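Local coordinates for protein protocatechuate decarboxylase (Klebsiella pneumoniae, PDB 5O3M) that probably decarboxylates 3,4-dihydroxybenzoate to catechol as a prenylated-flavin-dependent UbiD-family enzyme, and can work in reverse to carboxylate catechols at the para position, at residues A[29-34]-A[93-98]; A[39-44]-A[98-103]; A[224-229]-A[322-327]. All blocks are in the same frame, centred on the assembly; numbering follows the deposited sequence.

Interactions 1 and 2 are neighbours, their centres about 7 Å apart, and they share S98. The side chain of R101 ties them together: NH2 lies 2.8 Å from G94 O and NE 3.1 Å from M95 O, so the arginine that meets Q41 also holds the turn carrying M95. I32 CG2 packs on Y42 CE1 as well. Interaction 3 stands apart in the Rift-related range, with its centre about 26 Å from that of interaction 1 and about 32 Å from that of interaction 2. The side chains of M95 and I228 lie about 12 and 11 Å, respectively, from a bound pentane-1,5-diol, so neither side chain touches that ligand.

Interaction 1. Residues A[29-34]-A[93-98]; sequences RDAIAL and VGMHAS
A31 and I32, on one side of helix 28-36, meet a single side chain of the loop between strand 91-93 and helix 99-106, that of M95. A31 comes first. Its CB points at the loop, and the terminal methyl M95 CE sits 3.4 Å from A31 CB, tight for two carbons. The methyl also lies close to the helix backbone: M95 CE is 3.8 Å from A31 C. One residue on, I32 offers its backbone N, 3.9 Å from M95 CE, and then its side chain, which crosses the methionine at about a right angle. I32 CG1 stands beside its own backbone N (chi1 -63°), and this branch is the one near the methyl, with I32 CG1 4.2 Å from M95 CE.

From the loop side, M95 spans most of the distance by itself, for I32 CA lies 8.6 Å from M95 CA. Its chain kinks once, at chi2 (63°), and then runs straight through the sulfur to the methyl. M95 sits in a type I beta turn from G94 to A97, closed by the bond from A97 N to G94 O at 3.0 Å. Within the turn, M95 CB lies 4.2 Å above the centre of the H96 ring. H96 is fixed in turn by E346 through ND1 and by T349 through its backbone carbonyl, both on helix 344-366.

The side chains that meet between helix and loop are apolar and buried; I32 N, though near the methyl, makes no bond to it. The contact is van der Waals in kind, a flexible thioether ending in a methyl fitted against a small alanine and one isoleucine branch, and it packs the N-terminal helix against the turn leading into helix 99-106.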
loop_
_atom_site.group_PDB
_atom_site.type_symbol
_atom_site.label_atom_id
_atom_site.label_comp_id
_atom_site.label_asym_id
_atom_site.label_seq_id
_atom_site.Cartn_x
_atom_site.Cartn_y
_atom_site.Cartn_z
ATOM N N ARG A 29 -40.456 -39.569 -3.789
ATOM C CA ARG A 29 -41.666 -39.494 -4.608
ATOM C C ARG A 29 -42.652 -38.469 -4.058
ATOM O O ARG A 29 -43.208 -37.667 -4.821
ATOM C CB ARG A 29 -42.304 -40.885 -4.744
ATOM C CG ARG A 29 -41.373 -41.807 -5.538
ATOM C CD ARG A 29 -41.899 -43.216 -5.801
ATOM N NE ARG A 29 -40.792 -44.018 -6.304
ATOM C CZ ARG A 29 -40.893 -45.215 -6.870
ATOM N NH1 ARG A 29 -42.082 -45.795 -7.033
ATOM N NH2 ARG A 29 -39.787 -45.831 -7.277
ATOM N N ASP A 30 -42.868 -38.453 -2.736
ATOM C CA ASP A 30 -43.691 -37.387 -2.158
ATOM C C ASP A 30 -43.178 -36.018 -2.576
ATOM O O ASP A 30 -43.968 -35.114 -2.874
ATOM C CB ASP A 30 -43.727 -37.474 -0.632
ATOM C CG ASP A 30 -44.421 -38.708 -0.133
ATOM O OD1 ASP A 30 -45.055 -39.408 -0.946
ATOM O OD2 ASP A 30 -44.316 -38.989 1.076
ATOM N N ALA A 31 -41.855 -35.842 -2.606
ATOM C CA ALA A 31 -41.302 -34.531 -2.945
ATOM C C ALA A 31 -41.584 -34.179 -4.394
ATOM O O ALA A 31 -41.924 -33.031 -4.706
ATOM C CB ALA A 31 -39.800 -34.496 -2.664
ATOM N N ILE A 32 -41.440 -35.156 -5.295
ATOM C CA ILE A 32 -41.791 -34.947 -6.697
ATOM C C ILE A 32 -43.270 -34.602 -6.827
ATOM O O ILE A 32 -43.656 -33.751 -7.639
ATOM C CB ILE A 32 -41.431 -36.196 -7.527
ATOM C CG1 ILE A 32 -39.923 -36.451 -7.491
ATOM C CG2 ILE A 32 -41.957 -36.059 -8.958
ATOM C CD1 ILE A 32 -39.510 -37.731 -8.185
ATOM N N ALA A 33 -44.121 -35.267 -6.039
ATOM C CA ALA A 33 -45.549 -34.967 -6.072
ATOM C C ALA A 33 -45.814 -33.521 -5.661
ATOM O O ALA A 33 -46.644 -32.836 -6.270
ATOM C CB ALA A 33 -46.316 -35.939 -5.169
ATOM N N LEU A 34 -45.115 -33.032 -4.632
ATOM C CA LEU A 34 -45.292 -31.634 -4.247
ATOM C C LEU A 34 -44.894 -30.706 -5.384
ATOM O O LEU A 34 -45.580 -29.719 -5.663
ATOM C CB LEU A 34 -44.484 -31.311 -2.990
ATOM C CG LEU A 34 -44.750 -29.894 -2.463
ATOM C CD1 LEU A 34 -44.983 -29.908 -0.970
ATOM C CD2 LEU A 34 -43.608 -28.940 -2.817
ATOM N N VAL A 93 -32.279 -35.386 -11.872
ATOM C CA VAL A 93 -31.238 -34.421 -11.548
ATOM C C VAL A 93 -31.908 -33.095 -11.197
ATOM O O VAL A 93 -33.031 -32.812 -11.634
ATOM C CB VAL A 93 -30.228 -34.250 -12.712
ATOM C CG1 VAL A 93 -29.447 -35.543 -12.955
ATOM C CG2 VAL A 93 -30.944 -33.802 -13.986
ATOM N N GLY A 94 -31.229 -32.298 -10.369
ATOM C CA GLY A 94 -31.623 -30.920 -10.143
ATOM C C GLY A 94 -32.639 -30.704 -9.051
ATOM O O GLY A 94 -33.177 -29.591 -8.942
ATOM N N MET A 95 -32.905 -31.728 -8.235
ATOM C CA MET A 95 -33.901 -31.614 -7.175
ATOM C C MET A 95 -33.608 -30.427 -6.259
ATOM O O MET A 95 -34.518 -29.667 -5.905
ATOM C CB MET A 95 -33.951 -32.919 -6.381
ATOM C CG MET A 95 -35.219 -33.138 -5.590
ATOM S SD MET A 95 -36.729 -33.275 -6.588
ATOM C CE MET A 95 -37.901 -33.540 -5.274
ATOM N N HIS A 96 -32.348 -30.239 -5.867
ATOM C CA HIS A 96 -31.986 -29.140 -4.976
ATOM C C HIS A 96 -31.363 -27.961 -5.717
ATOM O O HIS A 96 -30.736 -27.111 -5.082
ATOM C CB HIS A 96 -31.020 -29.618 -3.882
ATOM C CG HIS A 96 -31.314 -30.995 -3.365
ATOM N ND1 HIS A 96 -30.666 -32.122 -3.834
ATOM C CD2 HIS A 96 -32.186 -31.428 -2.421
ATOM C CE1 HIS A 96 -31.127 -33.186 -3.198
ATOM N NE2 HIS A 96 -32.052 -32.795 -2.341
ATOM N N ALA A 97 -31.506 -27.899 -7.047
ATOM C CA ALA A 97 -30.807 -26.917 -7.872
ATOM C C ALA A 97 -31.553 -25.593 -7.982
ATOM O O ALA A 97 -31.518 -24.942 -9.034
ATOM C CB ALA A 97 -30.536 -27.493 -9.265
ATOM N N SER A 98 -32.231 -25.179 -6.919
ATOM C CA SER A 98 -32.934 -23.907 -6.893
ATOM C C SER A 98 -33.272 -23.602 -5.445
ATOM O O SER A 98 -33.838 -24.451 -4.748
ATOM C CB SER A 98 -34.201 -23.948 -7.754
ATOM O OG SER A 98 -35.211 -23.096 -7.235
#

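Interaction 2. Residues A[39-44]-A[98-103]; sequences DNQYLE and SRQRAA
Q41 folds back at chi2 (-62°) and R101 turns a corner at chi3 (61°), and these two bends bring an amide oxygen into the crook of an arginine. The setting is the start of helix 99-106, with S98 as its N-cap, facing the residues that lead into strand 42-45, outermost in this chain's mixed sheet in the UbiD N-terminal domain. The two side chains slide past each other in opposite directions. Q41 OE1 lies alongside the arginine chain, 3.1 Å from both R101 CB and R101 CD, and the guanidinium curls round to donate to it: R101 NH1 to Q41 OE1 is 2.8 Å, nearly straight at 164°.

Seen from the arginine, the oxygen is met at the edge, almost in the guanidinium plane. From the glutamine the fit is less regular, because the donor stands well above the carbonyl plane and the amide and guanidinium are steeply inclined to one another. S98 CB covers part of one guanidinium face, 3.6 Å above the plane of R101 and offset toward its rim. NH1 also binds G75 O, and with NE and NH2 taken up by the M95 and G94 carbonyls all three guanidinium nitrogens are held, which should fix its rotation. L35 of helix 28-36 touches both Q41 and R101.

L43 packs on A507 of the second subunit, which places this strand beside a subunit interface.

The other end of the Q41 amide reaches the helix cap through water. Q41 NE2 donates to a water at 3.0 Å, and that water is 2.7 Å from S98 OG, the same oxygen that accepts the capping bond from R101 N at 2.9 Å.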
loop_
_atom_site.group_PDB
_atom_site.type_symbol
_atom_site.label_atom_id
_atom_site.label_comp_id
_atom_site.label_asym_id
_atom_site.label_seq_id
_atom_site.Cartn_x
_atom_site.Cartn_y
_atom_site.Cartn_z
ATOM N N ASP A 39 -45.809 -24.788 -11.070
ATOM C CA ASP A 39 -45.416 -24.731 -12.467
ATOM C C ASP A 39 -43.908 -24.536 -12.604
ATOM O O ASP A 39 -43.290 -23.757 -11.873
ATOM C CB ASP A 39 -46.188 -23.624 -13.179
ATOM C CG ASP A 39 -47.676 -23.955 -13.308
ATOM O OD1 ASP A 39 -48.040 -24.762 -14.194
ATOM O OD2 ASP A 39 -48.477 -23.435 -12.498
ATOM N N ASN A 40 -43.319 -25.300 -13.527
ATOM C CA ASN A 40 -41.906 -25.211 -13.893
ATOM C C ASN A 40 -40.975 -25.654 -12.759
ATOM O O ASN A 40 -39.832 -25.206 -12.672
ATOM C CB ASN A 40 -41.556 -23.802 -14.379
ATOM C CG ASN A 40 -42.502 -23.303 -15.478
ATOM O OD1 ASN A 40 -43.062 -22.210 -15.373
ATOM N ND2 ASN A 40 -42.691 -24.108 -16.529
ATOM N N GLN A 41 -41.441 -26.562 -11.901
ATOM C CA GLN A 41 -40.615 -27.147 -10.854
ATOM C C GLN A 41 -40.181 -28.575 -11.150
ATOM O O GLN A 41 -39.108 -28.991 -10.711
ATOM C CB GLN A 41 -41.362 -27.112 -9.513
ATOM C CG GLN A 41 -41.445 -25.721 -8.932
ATOM C CD GLN A 41 -40.059 -25.142 -8.633
ATOM O OE1 GLN A 41 -39.113 -25.872 -8.329
ATOM N NE2 GLN A 41 -39.939 -23.830 -8.735
ATOM N N TYR A 42 -40.985 -29.327 -11.890
ATOM C CA TYR A 42 -40.686 -30.703 -12.232
ATOM C C TYR A 42 -40.914 -30.865 -13.724
ATOM O O TYR A 42 -41.929 -30.397 -14.251
ATOM C CB TYR A 42 -41.572 -31.674 -11.416
ATOM C CG TYR A 42 -41.288 -33.140 -11.671
ATOM C CD1 TYR A 42 -40.144 -33.760 -11.152
ATOM C CD2 TYR A 42 -42.151 -33.899 -12.451
ATOM C CE1 TYR A 42 -39.890 -35.106 -11.400
ATOM C CE2 TYR A 42 -41.915 -35.238 -12.702
ATOM C CZ TYR A 42 -40.790 -35.842 -12.181
ATOM O OH TYR A 42 -40.580 -37.183 -12.461
ATOM N N LEU A 43 -39.963 -31.507 -14.411
ATOM C CA LEU A 43 -40.099 -31.754 -15.842
ATOM C C LEU A 43 -39.627 -33.164 -16.175
ATOM O O LEU A 43 -38.597 -33.610 -15.663
ATOM C CB LEU A 43 -39.312 -30.721 -16.661
ATOM C CG LEU A 43 -39.319 -30.890 -18.184
ATOM C CD1 LEU A 43 -40.690 -30.590 -18.747
ATOM C CD2 LEU A 43 -38.257 -29.986 -18.814
ATOM N N GLU A 44 -40.395 -33.867 -17.020
ATOM C CA GLU A 44 -40.039 -35.198 -17.506
ATOM C C GLU A 44 -39.777 -35.188 -19.010
ATOM O O GLU A 44 -40.317 -34.355 -19.749
ATOM C CB GLU A 44 -41.135 -36.228 -17.211
ATOM C CG GLU A 44 -41.357 -36.523 -15.737
ATOM C CD GLU A 44 -42.039 -37.856 -15.528
ATOM O OE1 GLU A 44 -42.359 -38.493 -16.550
ATOM O OE2 GLU A 44 -42.224 -38.278 -14.360
ATOM N N SER A 98 -32.231 -25.179 -6.919
ATOM C CA SER A 98 -32.934 -23.907 -6.893
ATOM C C SER A 98 -33.272 -23.602 -5.445
ATOM O O SER A 98 -33.838 -24.451 -4.748
ATOM C CB SER A 98 -34.201 -23.948 -7.754
ATOM O OG SER A 98 -35.211 -23.096 -7.235
ATOM N N ARG A 99 -32.904 -22.402 -4.990
ATOM C CA ARG A 99 -33.223 -22.019 -3.623
ATOM C C ARG A 99 -34.732 -21.952 -3.414
ATOM O O ARG A 99 -35.232 -22.330 -2.345
ATOM C CB ARG A 99 -32.564 -20.683 -3.282
ATOM C CG ARG A 99 -32.404 -20.448 -1.790
ATOM C CD ARG A 99 -31.945 -19.017 -1.491
ATOM N NE ARG A 99 -31.929 -18.720 -0.057
ATOM C CZ ARG A 99 -30.828 -18.770 0.687
ATOM N NH1 ARG A 99 -29.681 -19.109 0.124
ATOM N NH2 ARG A 99 -30.867 -18.482 1.984
ATOM N N GLN A 100 -35.483 -21.491 -4.423
ATOM C CA GLN A 100 -36.931 -21.469 -4.269
ATOM C C GLN A 100 -37.495 -22.881 -4.175
ATOM O O GLN A 100 -38.384 -23.144 -3.350
ATOM C CB GLN A 100 -37.616 -20.716 -5.406
ATOM C CG GLN A 100 -39.074 -20.427 -5.036
ATOM C CD GLN A 100 -39.989 -20.211 -6.226
ATOM O OE1 GLN A 100 -39.542 -19.857 -7.320
ATOM N NE2 GLN A 100 -41.287 -20.413 -6.011
ATOM N N ARG A 101 -36.992 -23.803 -5.005
ATOM C CA ARG A 101 -37.494 -25.172 -4.953
ATOM C C ARG A 101 -37.179 -25.810 -3.607
ATOM O O ARG A 101 -38.027 -26.499 -3.026
ATOM C CB ARG A 101 -36.922 -26.003 -6.111
ATOM C CG ARG A 101 -37.244 -27.498 -6.040
ATOM C CD ARG A 101 -37.245 -28.192 -7.424
ATOM N NE ARG A 101 -35.951 -28.125 -8.116
ATOM C CZ ARG A 101 -35.670 -27.259 -9.095
ATOM N NH1 ARG A 101 -36.597 -26.390 -9.496
ATOM N NH2 ARG A 101 -34.474 -27.267 -9.675
ATOM N N ALA A 102 -35.969 -25.581 -3.080
ATOM C CA ALA A 102 -35.650 -26.115 -1.760
ATOM C C ALA A 102 -36.579 -25.525 -0.705
ATOM O O ALA A 102 -37.028 -26.227 0.210
ATOM C CB ALA A 102 -34.179 -25.845 -1.414
ATOM N N ALA A 103 -36.904 -24.237 -0.835
ATOM C CA ALA A 103 -37.873 -23.632 0.068
ATOM C C ALA A 103 -39.243 -24.296 -0.068
ATOM O O ALA A 103 -39.890 -24.616 0.938
ATOM C CB ALA A 103 -37.968 -22.126 -0.189
HETATM O O HOH W 1 -37.237 -22.672 -9.015
#

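Interaction 3. Residues A[224-229]-A[322-327]; sequences LPITIN and PVIKVK
No flat group lies between I226, I228 and I324, whose aliphatic branches make the whole contact. The planar amide of N229 belongs to the other side of strand 224-230, together with T227, whose CB points away from I324. There the N229 amide is gripped at both ends: ND2 donates to T227 OG1 at 3.3 Å, with the oxygen tilted a little from the amide plane, and also binds L173 O, while OD1 accepts from I278 N. T227 OG1 also bonds K276 O.

The isoleucines face the opposite way. I324 stretches out fully at chi2 (-180°) and presents CD1. I228 bends at chi2 (-68°) and comes to meet it tip to tip, so that I228 CD1 is 3.8 Å and I228 CG1 3.9 Å from I324 CD1. I226 instead crosses I324 at about a right angle, its CD1 4.1 Å from I324 CD1. One methyl thus serves both neighbours on the facing strand.

The backbones stay apart, I226 CA lying 8.3 Å from I324 CA. Strand 283-289 bonds to both 224-230 and 323-331, and further antiparallel pairings lead round through 199-202, 185-196 and 168-177 to close a barrel, in keeping with the split beta-barrel of UbiD enzymes. M202 touches all three isoleucines, and A174 touches I226 and I228.

With only methyls and methylenes meeting, the contact rests on van der Waals packing and the burial of apolar surface. It lies inside the barrel, between two strands that share a neighbour, and leaves the polar groups of T227 and N229 to be satisfied on the opposite face.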
loop_
_atom_site.group_PDB
_atom_site.type_symbol
_atom_site.label_atom_id
_atom_site.label_comp_id
_atom_site.label_asym_id
_atom_site.label_seq_id
_atom_site.Cartn_x
_atom_site.Cartn_y
_atom_site.Cartn_z
ATOM N N LEU A 224 -14.765 -52.180 6.311
ATOM C CA LEU A 224 -15.771 -51.394 7.024
ATOM C C LEU A 224 -17.087 -51.490 6.270
ATOM O O LEU A 224 -17.194 -50.973 5.139
ATOM C CB LEU A 224 -15.357 -49.932 7.185
ATOM C CG LEU A 224 -16.329 -49.182 8.108
ATOM C CD1 LEU A 224 -15.938 -49.356 9.573
ATOM C CD2 LEU A 224 -16.477 -47.704 7.746
ATOM N N PRO A 225 -18.099 -52.141 6.839
ATOM C CA PRO A 225 -19.391 -52.235 6.154
ATOM C C PRO A 225 -20.075 -50.878 6.086
ATOM O O PRO A 225 -20.063 -50.096 7.040
ATOM C CB PRO A 225 -20.179 -53.224 7.016
ATOM C CG PRO A 225 -19.604 -53.040 8.375
ATOM C CD PRO A 225 -18.136 -52.759 8.175
ATOM N N ILE A 226 -20.695 -50.618 4.940
ATOM C CA ILE A 226 -21.214 -49.303 4.608
ATOM C C ILE A 226 -22.455 -49.501 3.750
ATOM O O ILE A 226 -22.608 -50.530 3.083
ATOM C CB ILE A 226 -20.115 -48.482 3.885
ATOM C CG1 ILE A 226 -20.588 -47.080 3.519
ATOM C CG2 ILE A 226 -19.634 -49.211 2.649
ATOM C CD1 ILE A 226 -19.477 -46.243 2.935
ATOM N N THR A 227 -23.373 -48.540 3.809
ATOM C CA THR A 227 -24.440 -48.440 2.819
ATOM C C THR A 227 -24.406 -47.055 2.190
ATOM O O THR A 227 -24.104 -46.059 2.863
ATOM C CB THR A 227 -25.849 -48.712 3.408
ATOM O OG1 THR A 227 -26.125 -47.798 4.482
ATOM C CG2 THR A 227 -25.983 -50.163 3.891
ATOM N N ILE A 228 -24.704 -47.011 0.894
ATOM C CA ILE A 228 -24.752 -45.782 0.118
ATOM C C ILE A 228 -26.191 -45.619 -0.342
ATOM O O ILE A 228 -26.666 -46.392 -1.184
ATOM C CB ILE A 228 -23.799 -45.824 -1.084
ATOM C CG1 ILE A 228 -22.383 -46.261 -0.661
ATOM C CG2 ILE A 228 -23.838 -44.505 -1.824
ATOM C CD1 ILE A 228 -21.637 -45.260 0.220
ATOM N N ASN A 229 -26.882 -44.618 0.191
ATOM C CA ASN A 229 -28.306 -44.432 -0.041
ATOM C C ASN A 229 -28.538 -43.262 -0.997
ATOM O O ASN A 229 -28.038 -42.157 -0.766
ATOM C CB ASN A 229 -29.029 -44.200 1.287
ATOM C CG ASN A 229 -28.813 -45.335 2.283
ATOM O OD1 ASN A 229 -29.662 -46.208 2.426
ATOM N ND2 ASN A 229 -27.681 -45.318 2.977
ATOM N N PRO A 322 -9.738 -45.184 -1.661
ATOM C CA PRO A 322 -10.265 -46.460 -1.158
ATOM C C PRO A 322 -11.398 -46.970 -2.044
ATOM O O PRO A 322 -12.027 -46.216 -2.793
ATOM C CB PRO A 322 -10.765 -46.112 0.249
ATOM C CG PRO A 322 -11.040 -44.618 0.196
ATOM C CD PRO A 322 -10.050 -44.041 -0.774
ATOM N N VAL A 323 -11.662 -48.271 -1.941
ATOM C CA VAL A 323 -12.607 -48.969 -2.813
ATOM C C VAL A 323 -13.744 -49.546 -1.974
ATOM O O VAL A 323 -13.496 -50.211 -0.962
ATOM C CB VAL A 323 -11.902 -50.086 -3.607
ATOM C CG1 VAL A 323 -12.907 -51.130 -4.096
ATOM C CG2 VAL A 323 -11.128 -49.485 -4.767
ATOM N N ILE A 324 -14.985 -49.301 -2.394
ATOM C CA ILE A 324 -16.136 -50.029 -1.863
ATOM C C ILE A 324 -16.334 -51.296 -2.694
ATOM O O ILE A 324 -16.585 -51.227 -3.905
ATOM C CB ILE A 324 -17.417 -49.180 -1.872
ATOM C CG1 ILE A 324 -17.299 -47.966 -0.956
ATOM C CG2 ILE A 324 -18.597 -50.022 -1.415
ATOM C CD1 ILE A 324 -18.557 -47.113 -0.940
ATOM N N LYS A 325 -16.219 -52.452 -2.042
ATOM C CA LYS A 325 -16.599 -53.725 -2.640
ATOM C C LYS A 325 -18.096 -53.935 -2.401
ATOM O O LYS A 325 -18.546 -53.992 -1.250
ATOM C CB LYS A 325 -15.760 -54.861 -2.051
ATOM C CG LYS A 325 -16.158 -56.264 -2.502
ATOM C CD LYS A 325 -15.902 -56.498 -3.988
ATOM C CE LYS A 325 -14.426 -56.439 -4.331
ATOM N NZ LYS A 325 -14.150 -57.075 -5.651
ATOM N N VAL A 326 -18.863 -54.024 -3.486
ATOM C CA VAL A 326 -20.321 -54.079 -3.409
ATOM C C VAL A 326 -20.770 -55.509 -3.121
ATOM O O VAL A 326 -20.461 -56.433 -3.880
ATOM C CB VAL A 326 -20.953 -53.560 -4.706
ATOM C CG1 VAL A 326 -22.461 -53.762 -4.674
ATOM C CG2 VAL A 326 -20.578 -52.071 -4.929
ATOM N N LYS A 327 -21.516 -55.689 -2.029
ATOM C CA LYS A 327 -22.113 -56.977 -1.700
ATOM C C LYS A 327 -23.563 -57.095 -2.146
ATOM O O LYS A 327 -24.040 -58.210 -2.354
ATOM C CB LYS A 327 -22.043 -57.243 -0.189
ATOM C CG LYS A 327 -20.651 -57.149 0.428
ATOM C CD LYS A 327 -19.778 -58.351 0.083
ATOM C CE LYS A 327 -19.399 -59.112 1.350
ATOM N NZ LYS A 327 -18.178 -59.963 1.189
#